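Local coordinates for immune protein (Enterobacter cloacae, PDB 6D7Y) that binds the toxic C-terminal tip of a CdiA contact-dependent growth inhibition toxin and probably neutralises it as its immunity protein, at residues 14-19 and 124-129; 38-43 and 63-68; 98-103 and 113-118. All coordinates share one frame; numbering follows the deposited sequence.

Interaction 1. Residues 14-19 and 124-129; sequences TSRLFF and ADFGFE
Arg16, the residue just ahead of helix 17-25, reaches across to the backbone of Asp125, its guanidinium hydrogen-bonding to a main-chain carbonyl in the last turn of helix 105-126. Near this helix end the carbonyl O of Asp125 takes two bonds from one guanidinium. Arg16 NH1 approaches that oxygen at 2.7 Å, from above the carbonyl plane, while Arg16 NE adds a weak bond to Asp125 O at 3.0 Å. The chain is bent at both chi2 (-73°) and chi3 (-69°), folding back so that Phe126 CD1 lies over one face of the guanidinium, the two planes 25° apart. This is the close-packed part. Phe126 also fits against the backbone of helix 17-25, with CE1 3.6 Å from Phe19 C, and on the same helix its side chain touches Leu20 and Glu23. The other side is loose. The Asp125 carboxylate leads away, its OD2 6.1 Å from Arg16 NH1, so any attraction between the opposite charges is probably weak and long-range. The exposed Phe19 ring leads away from Phe126; Phe18 CD2 lies over one of its faces, while Phe19 CD2 sits in plane at the edge of the Arg16 guanidinium. Closer to the backbone, Phe19 CB sits at the edge of the Phe126 ring, in its plane, 4.0 Å from Phe126 CE1.

Interaction 2. Residues 38-43 and 63-68; sequences EDFFSS and LYFGVS
The ring of Phe40 is sandwiched: over one face lies CD2 of Leu63, over the opposite face CB of the adjacent Phe41, and at its edge, in plane, sit the carbonyl O of Glu38 and CB of Phe65. The Leu63 methyl makes a CH-pi contact, with CD2 4.0 Å from the ring centroid and 15° off the normal. Its sister methyl CD1 reaches the ring at Phe40 CD1, 3.9 Å away. Both methyls can meet the ring because Leu63 CG stands anti to the backbone N (chi1 178°), extending the branch toward the loop. The Phe65 ring is met obliquely: its CD2 is 3.8 Å from Phe40 CZ, and the planes are inclined at 47°, neither stacked nor edge-to-face. Glu38 adds a peripheral touch through its carboxylate oxygen OE2, 3.7 Å from Leu63 CD1. No hydrogen bond crosses between the two segments, so the loop is held here by apolar packing. An inverse gamma turn centred on Asp39 helps bend the chain between Glu38 and Phe40. Around the pair, Phe40 also touches Leu52 of helix 50-58 and Phe34 of strand 30-36, while Phe65 packs edge-to-face with Phe56 of the same helix. The whole belongs to a two-layer alpha+beta packing, helix 50-58 against the antiparallel sheet, in which an aromatic residue from a connecting loop closes the margin of the helix-sheet interface.

Interaction 3. Residues 98-103 and 113-118; sequences LCFYMN and LEFQKY
Phe115 extends from helix 105-126 to meet Phe100 and Leu98, two residues of strand 93-102 that direct their side chains to the helix-covered face of the sheet. Even the nearest CA atoms, those of Leu98 and Phe115, stand 10.4 Å apart, and two aromatic side chains span the gap from opposite directions. Phe100 has its CG between the backbone N and the carbonyl carbon (chi1 55°), and its ring projects from the strand toward the helix. Phe115 departs from a standard staggered rotamer, with chi1 at -92°, and comes from the other direction; the two side chains slide past each other. Their rings are nearly parallel, 21° between planes, but displaced so far that they barely overlap: the centroids are 5.6 Å apart, and the approach is oblique, Phe100 CE1 lying 3.7 Å from Phe115 CE2. This is not a full offset stack. A second atom of the Phe115 ring, CE1, meets a single methyl of Leu98, CD2, at 4.0 Å, and this approach too is oblique. Neighbouring residues continue the apolar packing: Phe72, Val74 and Val7 from other strands touch Phe115, and Val111 of the same helix touches Phe100. All three contacting residues are buried and no hydrogen bond joins the segments, which implies that helix and strand are held here by dispersion forces and the exclusion of water, with shape rather than directional bonding setting the fit.

How the interactions relate
The three contacts illustrate how a small fold is fastened at separate points, two of them on one antiparallel sheet. Interaction 1 spans the chain most widely, joining the beginning of helix 17-25 and the residue ahead of it to the end of helix 105-126, and both others are nested within the loop it closes; interaction 2 closes before interaction 3 opens. Interactions 1 and 3 share helix 105-126, with centres about 20 Å apart, whereas interactions 2 and 3 reach different strands of the same sheet, their centres about 24 Å apart on opposite sides of the chain's centre. None touches another. A surface contact of mixed polar and apolar character thus complements two apolar ones that fasten a loop and a helix to the sheet.

Interaction 1. Residues 14-19 and 124-129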
loop_
_atom_site.group_PDB
_atom_site.type_symbol
_atom_site.label_atom_id
_atom_site.label_comp_id
_atom_site.label_asym_id
_atom_site.label_seq_id
_atom_site.Cartn_x
_atom_site.Cartn_y
_atom_site.Cartn_z
ATOM N N THR B 14 -3.563 -11.763 7.704
ATOM C CA THR B 14 -3.289 -12.614 6.524
ATOM C C THR B 14 -4.500 -13.327 5.937
ATOM O O THR B 14 -4.470 -13.693 4.768
ATOM C CB THR B 14 -2.138 -13.623 6.753
ATOM O OG1 THR B 14 -2.507 -14.581 7.750
ATOM C CG2 THR B 14 -0.845 -12.883 7.163
ATOM N N SER B 15 -5.550 -13.518 6.743
ATOM C CA SER B 15 -6.801 -14.125 6.261
ATOM C C SER B 15 -7.627 -13.130 5.427
ATOM O O SER B 15 -8.506 -13.545 4.679
ATOM C CB SER B 15 -7.670 -14.628 7.423
ATOM O OG SER B 15 -7.048 -15.691 8.122
ATOM N N ARG B 16 -7.347 -11.830 5.579
ATOM C CA ARG B 16 -8.067 -10.754 4.878
ATOM C C ARG B 16 -7.234 -10.124 3.756
ATOM O O ARG B 16 -7.733 -9.266 3.032
ATOM C CB ARG B 16 -8.413 -9.625 5.861
ATOM C CG ARG B 16 -9.117 -10.044 7.149
ATOM C CD ARG B 16 -10.570 -10.459 6.994
ATOM N NE ARG B 16 -11.450 -9.330 6.656
ATOM C CZ ARG B 16 -12.007 -9.090 5.466
ATOM N NH1 ARG B 16 -12.781 -8.020 5.317
ATOM N NH2 ARG B 16 -11.835 -9.910 4.427
ATOM N N LEU B 17 -5.968 -10.529 3.643
ATOM C CA LEU B 17 -5.044 -9.989 2.630
ATOM C C LEU B 17 -5.601 -9.923 1.203
ATOM O O LEU B 17 -5.596 -8.865 0.589
ATOM C CB LEU B 17 -3.737 -10.785 2.652
ATOM C CG LEU B 17 -2.637 -10.386 1.666
ATOM C CD1 LEU B 17 -2.320 -8.901 1.759
ATOM C CD2 LEU B 17 -1.406 -11.240 1.928
ATOM N N PHE B 18 -6.045 -11.049 0.660
ATOM C CA PHE B 18 -6.628 -11.049 -0.692
ATOM C C PHE B 18 -7.721 -9.986 -0.858
ATOM O O PHE B 18 -7.741 -9.252 -1.832
ATOM C CB PHE B 18 -7.218 -12.419 -1.045
ATOM C CG PHE B 18 -8.042 -12.408 -2.314
ATOM C CD1 PHE B 18 -7.430 -12.478 -3.564
ATOM C CD2 PHE B 18 -9.424 -12.299 -2.258
ATOM C CE1 PHE B 18 -8.189 -12.454 -4.731
ATOM C CE2 PHE B 18 -10.185 -12.269 -3.417
ATOM C CZ PHE B 18 -9.569 -12.354 -4.658
ATOM N N PHE B 19 -8.628 -9.910 0.108
ATOM C CA PHE B 19 -9.743 -8.962 0.030
ATOM C C PHE B 19 -9.284 -7.509 0.174
ATOM O O PHE B 19 -9.865 -6.601 -0.432
ATOM C CB PHE B 19 -10.831 -9.402 1.015
ATOM C CG PHE B 19 -11.297 -10.816 0.756
ATOM C CD1 PHE B 19 -12.185 -11.087 -0.283
ATOM C CD2 PHE B 19 -10.796 -11.889 1.504
ATOM C CE1 PHE B 19 -12.581 -12.386 -0.559
ATOM C CE2 PHE B 19 -11.200 -13.193 1.240
ATOM C CZ PHE B 19 -12.091 -13.443 0.203
ATOM N N ALA B 124 -11.481 -1.137 10.376
ATOM C CA ALA B 124 -12.381 -2.080 11.062
ATOM C C ALA B 124 -12.785 -3.302 10.235
ATOM O O ALA B 124 -13.239 -4.287 10.796
ATOM C CB ALA B 124 -13.631 -1.345 11.531
ATOM N N ASP B 125 -12.598 -3.250 8.917
ATOM C CA ASP B 125 -13.003 -4.358 8.056
ATOM C C ASP B 125 -11.867 -5.293 7.688
ATOM O O ASP B 125 -12.100 -6.484 7.476
ATOM C CB ASP B 125 -13.651 -3.831 6.773
ATOM C CG ASP B 125 -14.664 -2.747 7.045
ATOM O OD1 ASP B 125 -14.233 -1.659 7.503
ATOM O OD2 ASP B 125 -15.864 -2.961 6.775
ATOM N N PHE B 126 -10.645 -4.773 7.614
ATOM C CA PHE B 126 -9.511 -5.615 7.214
ATOM C C PHE B 126 -8.521 -5.950 8.321
ATOM O O PHE B 126 -7.624 -6.781 8.116
ATOM C CB PHE B 126 -8.829 -5.030 5.992
ATOM C CG PHE B 126 -9.748 -4.909 4.814
ATOM C CD1 PHE B 126 -10.019 -6.015 4.015
ATOM C CD2 PHE B 126 -10.370 -3.706 4.519
ATOM C CE1 PHE B 126 -10.876 -5.911 2.937
ATOM C CE2 PHE B 126 -11.235 -3.602 3.439
ATOM C CZ PHE B 126 -11.482 -4.703 2.647
ATOM N N GLY B 127 -8.682 -5.309 9.474
ATOM C CA GLY B 127 -7.856 -5.596 10.635
ATOM C C GLY B 127 -6.344 -5.544 10.502
ATOM O O GLY B 127 -5.664 -6.547 10.735
ATOM N N PHE B 128 -5.827 -4.389 10.100
ATOM C CA PHE B 128 -4.378 -4.180 10.056
ATOM C C PHE B 128 -3.983 -3.480 11.359
ATOM O O PHE B 128 -4.759 -2.680 11.885
ATOM C CB PHE B 128 -3.940 -3.437 8.784
ATOM C CG PHE B 128 -4.901 -2.380 8.315
ATOM C CD1 PHE B 128 -4.890 -1.094 8.863
ATOM C CD2 PHE B 128 -5.791 -2.656 7.275
ATOM C CE1 PHE B 128 -5.761 -0.115 8.393
ATOM C CE2 PHE B 128 -6.670 -1.690 6.815
ATOM C CZ PHE B 128 -6.650 -0.413 7.364
ATOM N N GLU B 129 -2.804 -3.797 11.897
ATOM C CA GLU B 129 -2.359 -3.231 13.198
ATOM C C GLU B 129 -2.179 -1.705 13.225
ATOM O O GLU B 129 -2.586 -1.048 14.173
ATOM C CB GLU B 129 -1.074 -3.916 13.680
ATOM C CG GLU B 129 -1.235 -5.411 13.921
ATOM C CD GLU B 129 0.013 -6.069 14.508
ATOM O OE1 GLU B 129 -0.015 -7.305 14.703
ATOM O OE2 GLU B 129 1.017 -5.361 14.777
#

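Interaction 2. Residues 38-43 and 63-68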
loop_
_atom_site.group_PDB
_atom_site.type_symbol
_atom_site.label_atom_id
_atom_site.label_comp_id
_atom_site.label_asym_id
_atom_site.label_seq_id
_atom_site.Cartn_x
_atom_site.Cartn_y
_atom_site.Cartn_z
ATOM N N GLU B 38 11.096 -14.056 -5.394
ATOM C CA GLU B 38 11.339 -15.459 -5.800
ATOM C C GLU B 38 10.195 -15.773 -6.744
ATOM O O GLU B 38 9.074 -15.331 -6.498
ATOM C CB GLU B 38 11.374 -16.504 -4.666
ATOM C CG GLU B 38 12.697 -16.682 -3.916
ATOM C CD GLU B 38 12.852 -15.816 -2.692
ATOM O OE1 GLU B 38 14.005 -15.527 -2.310
ATOM O OE2 GLU B 38 11.827 -15.439 -2.098
ATOM N N ASP B 39 10.459 -16.497 -7.831
ATOM C CA ASP B 39 9.386 -16.836 -8.774
ATOM C C ASP B 39 8.474 -17.886 -8.117
ATOM O O ASP B 39 8.645 -19.097 -8.301
ATOM C CB ASP B 39 9.937 -17.319 -10.122
ATOM C CG ASP B 39 8.845 -17.477 -11.179
ATOM O OD1 ASP B 39 7.730 -16.947 -10.979
ATOM O OD2 ASP B 39 9.107 -18.121 -12.219
ATOM N N PHE B 40 7.513 -17.383 -7.342
ATOM C CA PHE B 40 6.569 -18.213 -6.594
ATOM C C PHE B 40 5.234 -18.376 -7.310
ATOM O O PHE B 40 4.477 -19.295 -6.985
ATOM C CB PHE B 40 6.326 -17.623 -5.185
ATOM C CG PHE B 40 5.418 -16.411 -5.164
ATOM C CD1 PHE B 40 5.907 -15.131 -5.437
ATOM C CD2 PHE B 40 4.070 -16.546 -4.842
ATOM C CE1 PHE B 40 5.069 -14.021 -5.414
ATOM C CE2 PHE B 40 3.228 -15.439 -4.817
ATOM C CZ PHE B 40 3.729 -14.173 -5.102
ATOM N N PHE B 41 4.936 -17.497 -8.271
ATOM C CA PHE B 41 3.657 -17.577 -8.971
ATOM C C PHE B 41 3.799 -17.048 -10.403
ATOM O O PHE B 41 3.038 -16.182 -10.845
ATOM C CB PHE B 41 2.613 -16.794 -8.161
ATOM C CG PHE B 41 1.205 -17.272 -8.346
ATOM C CD1 PHE B 41 0.795 -18.463 -7.750
ATOM C CD2 PHE B 41 0.269 -16.520 -9.044
ATOM C CE1 PHE B 41 -0.504 -18.920 -7.888
ATOM C CE2 PHE B 41 -1.038 -16.970 -9.176
ATOM C CZ PHE B 41 -1.423 -18.174 -8.600
ATOM N N SER B 42 4.794 -17.590 -11.112
ATOM C CA SER B 42 5.105 -17.248 -12.515
ATOM C C SER B 42 5.405 -15.755 -12.742
ATOM O O SER B 42 5.571 -14.990 -11.787
ATOM C CB SER B 42 3.986 -17.736 -13.458
ATOM O OG SER B 42 2.784 -17.006 -13.299
ATOM N N SER B 43 5.508 -15.372 -14.013
ATOM C CA SER B 43 5.765 -13.988 -14.400
ATOM C C SER B 43 4.447 -13.311 -14.786
ATOM O O SER B 43 4.172 -12.191 -14.360
ATOM C CB SER B 43 6.748 -13.947 -15.572
ATOM O OG SER B 43 7.075 -12.616 -15.915
ATOM N N LEU B 63 9.258 -13.028 1.683
ATOM C CA LEU B 63 8.899 -12.883 0.275
ATOM C C LEU B 63 8.265 -11.531 -0.005
ATOM O O LEU B 63 7.549 -10.992 0.812
ATOM C CB LEU B 63 7.890 -13.991 -0.080
ATOM C CG LEU B 63 7.264 -14.123 -1.469
ATOM C CD1 LEU B 63 8.323 -14.345 -2.536
ATOM C CD2 LEU B 63 6.277 -15.294 -1.474
ATOM N N TYR B 64 8.526 -11.014 -1.197
ATOM C CA TYR B 64 7.976 -9.751 -1.652
ATOM C C TYR B 64 7.463 -9.878 -3.051
ATOM O O TYR B 64 7.987 -10.652 -3.826
ATOM C CB TYR B 64 9.093 -8.685 -1.711
ATOM C CG TYR B 64 8.818 -7.504 -2.655
ATOM C CD1 TYR B 64 8.088 -6.404 -2.225
ATOM C CD2 TYR B 64 9.301 -7.495 -3.965
ATOM C CE1 TYR B 64 7.829 -5.336 -3.073
ATOM C CE2 TYR B 64 9.049 -6.422 -4.826
ATOM C CZ TYR B 64 8.315 -5.345 -4.368
ATOM O OH TYR B 64 8.050 -4.262 -5.169
ATOM N N PHE B 65 6.417 -9.123 -3.345
ATOM C CA PHE B 65 5.983 -8.953 -4.721
ATOM C C PHE B 65 5.435 -7.543 -4.821
ATOM O O PHE B 65 4.971 -6.962 -3.837
ATOM C CB PHE B 65 5.023 -10.035 -5.245
ATOM C CG PHE B 65 3.631 -9.983 -4.686
ATOM C CD1 PHE B 65 2.636 -9.284 -5.349
ATOM C CD2 PHE B 65 3.300 -10.697 -3.556
ATOM C CE1 PHE B 65 1.342 -9.266 -4.870
ATOM C CE2 PHE B 65 2.009 -10.677 -3.053
ATOM C CZ PHE B 65 1.027 -9.956 -3.713
ATOM N N GLY B 66 5.556 -6.970 -6.004
ATOM C CA GLY B 66 5.081 -5.636 -6.235
ATOM C C GLY B 66 4.393 -5.569 -7.565
ATOM O O GLY B 66 4.565 -6.449 -8.425
ATOM N N VAL B 67 3.608 -4.522 -7.728
ATOM C CA VAL B 67 2.860 -4.320 -8.936
ATOM C C VAL B 67 2.647 -2.836 -9.128
ATOM O O VAL B 67 2.479 -2.099 -8.159
ATOM C CB VAL B 67 1.512 -5.096 -8.878
ATOM C CG1 VAL B 67 0.680 -4.683 -7.694
ATOM C CG2 VAL B 67 0.712 -4.919 -10.144
ATOM N N SER B 68 2.721 -2.384 -10.376
ATOM C CA SER B 68 2.459 -0.992 -10.680
ATOM C C SER B 68 0.970 -0.863 -10.926
ATOM O O SER B 68 0.348 -1.736 -11.550
ATOM C CB SER B 68 3.266 -0.504 -11.893
ATOM O OG SER B 68 4.643 -0.498 -11.583
#

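Interaction 3. Residues 98-103 and 113-118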
loop_
_atom_site.group_PDB
_atom_site.type_symbol
_atom_site.label_atom_id
_atom_site.label_comp_id
_atom_site.label_asym_id
_atom_site.label_seq_id
_atom_site.Cartn_x
_atom_site.Cartn_y
_atom_site.Cartn_z
ATOM N N LEU B 98 1.942 1.446 -0.478
ATOM C CA LEU B 98 1.731 2.180 -1.738
ATOM C C LEU B 98 2.730 3.319 -1.811
ATOM O O LEU B 98 2.706 4.208 -0.951
ATOM C CB LEU B 98 0.315 2.749 -1.831
ATOM C CG LEU B 98 -0.844 1.774 -2.085
ATOM C CD1 LEU B 98 -1.097 0.858 -0.897
ATOM C CD2 LEU B 98 -2.114 2.562 -2.383
ATOM N N CYS B 99 3.564 3.349 -2.868
ATOM C CA CYS B 99 4.588 4.395 -3.013
ATOM C C CYS B 99 4.257 5.174 -4.275
ATOM O O CYS B 99 3.902 4.555 -5.282
ATOM C CB CYS B 99 5.979 3.774 -3.186
ATOM S SG CYS B 99 6.463 2.674 -1.840
ATOM N N PHE B 100 4.376 6.496 -4.202
ATOM C CA PHE B 100 4.062 7.416 -5.311
ATOM C C PHE B 100 4.808 8.742 -5.180
ATOM O O PHE B 100 5.070 9.213 -4.075
ATOM C CB PHE B 100 2.557 7.691 -5.347
ATOM C CG PHE B 100 2.008 8.213 -4.041
ATOM C CD1 PHE B 100 1.610 7.340 -3.051
ATOM C CD2 PHE B 100 1.891 9.580 -3.816
ATOM C CE1 PHE B 100 1.110 7.816 -1.844
ATOM C CE2 PHE B 100 1.391 10.067 -2.631
ATOM C CZ PHE B 100 1.010 9.194 -1.629
ATOM N N TYR B 101 5.191 9.344 -6.310
ATOM C CA TYR B 101 5.860 10.632 -6.241
ATOM C C TYR B 101 4.844 11.767 -6.190
ATOM O O TYR B 101 3.708 11.619 -6.667
ATOM C CB TYR B 101 6.794 10.856 -7.469
ATOM C CG TYR B 101 8.033 10.004 -7.453
ATOM C CD1 TYR B 101 8.035 8.726 -7.999
ATOM C CD2 TYR B 101 9.216 10.472 -6.891
ATOM C CE1 TYR B 101 9.187 7.936 -7.983
ATOM C CE2 TYR B 101 10.360 9.699 -6.866
ATOM C CZ TYR B 101 10.344 8.429 -7.399
ATOM O OH TYR B 101 11.490 7.661 -7.384
HETATM N N MSE B 102 5.256 12.901 -5.617
HETATM C CA MSE B 102 4.446 14.130 -5.614
HETATM C C MSE B 102 5.436 15.228 -5.904
HETATM O O MSE B 102 6.594 15.141 -5.501
HETATM C CB MSE B 102 3.683 14.425 -4.329
HETATM C CG MSE B 102 2.675 13.341 -3.968
HETATM SE SE MSE B 102 1.132 13.258 -5.208
HETATM C CE MSE B 102 0.440 15.092 -4.981
ATOM N N ASN B 103 4.999 16.270 -6.607
ATOM C CA ASN B 103 5.897 17.393 -6.978
ATOM C C ASN B 103 6.265 18.331 -5.834
ATOM O O ASN B 103 7.273 19.041 -5.932
ATOM C CB ASN B 103 5.316 18.203 -8.151
ATOM C CG ASN B 103 5.377 17.460 -9.475
ATOM O OD1 ASN B 103 6.168 16.534 -9.648
ATOM N ND2 ASN B 103 4.565 17.894 -10.435
ATOM N N LEU B 113 -3.851 13.379 3.781
ATOM C CA LEU B 113 -5.064 13.489 4.594
ATOM C C LEU B 113 -6.206 12.670 4.003
ATOM O O LEU B 113 -7.008 12.097 4.745
ATOM C CB LEU B 113 -5.468 14.940 4.856
ATOM C CG LEU B 113 -4.591 15.738 5.834
ATOM C CD1 LEU B 113 -5.132 17.148 5.974
ATOM C CD2 LEU B 113 -4.536 15.085 7.211
ATOM N N GLU B 114 -6.266 12.583 2.680
ATOM C CA GLU B 114 -7.276 11.753 2.032
ATOM C C GLU B 114 -6.970 10.280 2.297
ATOM O O GLU B 114 -7.887 9.504 2.559
ATOM C CB GLU B 114 -7.388 12.059 0.536
ATOM C CG GLU B 114 -7.943 13.444 0.227
ATOM C CD GLU B 114 -9.395 13.674 0.661
ATOM O OE1 GLU B 114 -9.901 14.790 0.406
ATOM O OE2 GLU B 114 -10.053 12.779 1.248
ATOM N N PHE B 115 -5.688 9.891 2.253
ATOM C CA PHE B 115 -5.328 8.506 2.580
ATOM C C PHE B 115 -5.678 8.176 4.018
ATOM O O PHE B 115 -6.179 7.081 4.302
ATOM C CB PHE B 115 -3.842 8.211 2.357
ATOM C CG PHE B 115 -3.521 7.676 0.995
ATOM C CD1 PHE B 115 -3.870 6.371 0.668
ATOM C CD2 PHE B 115 -2.823 8.430 0.076
ATOM C CE1 PHE B 115 -3.566 5.837 -0.572
ATOM C CE2 PHE B 115 -2.500 7.899 -1.164
ATOM C CZ PHE B 115 -2.873 6.598 -1.489
ATOM N N GLN B 116 -5.394 9.112 4.932
ATOM C CA GLN B 116 -5.711 8.893 6.359
ATOM C C GLN B 116 -7.201 8.561 6.541
ATOM O O GLN B 116 -7.566 7.634 7.280
ATOM C CB GLN B 116 -5.331 10.112 7.231
ATOM C CG GLN B 116 -5.508 9.836 8.736
ATOM C CD GLN B 116 -5.239 11.033 9.640
ATOM O OE1 GLN B 116 -5.527 12.175 9.278
ATOM N NE2 GLN B 116 -4.713 10.768 10.856
ATOM N N LYS B 117 -8.058 9.337 5.885
ATOM C CA LYS B 117 -9.508 9.116 5.959
ATOM C C LYS B 117 -9.909 7.758 5.389
ATOM O O LYS B 117 -10.678 7.008 6.010
ATOM C CB LYS B 117 -10.260 10.201 5.191
ATOM C CG LYS B 117 -10.127 11.604 5.748
ATOM C CD LYS B 117 -10.817 12.591 4.813
ATOM C CE LYS B 117 -10.676 14.027 5.286
ATOM N NZ LYS B 117 -11.314 14.211 6.615
ATOM N N TYR B 118 -9.412 7.473 4.187
ATOM C CA TYR B 118 -9.662 6.212 3.500
ATOM C C TYR B 118 -9.254 4.989 4.317
ATOM O O TYR B 118 -10.048 4.057 4.490
ATOM C CB TYR B 118 -8.950 6.180 2.135
ATOM C CG TYR B 118 -8.989 4.805 1.509
ATOM C CD1 TYR B 118 -10.192 4.260 1.077
ATOM C CD2 TYR B 118 -7.835 4.045 1.369
ATOM C CE1 TYR B 118 -10.253 2.993 0.528
ATOM C CE2 TYR B 118 -7.882 2.776 0.814
ATOM C CZ TYR B 118 -9.095 2.257 0.394
ATOM O OH TYR B 118 -9.170 0.997 -0.152
#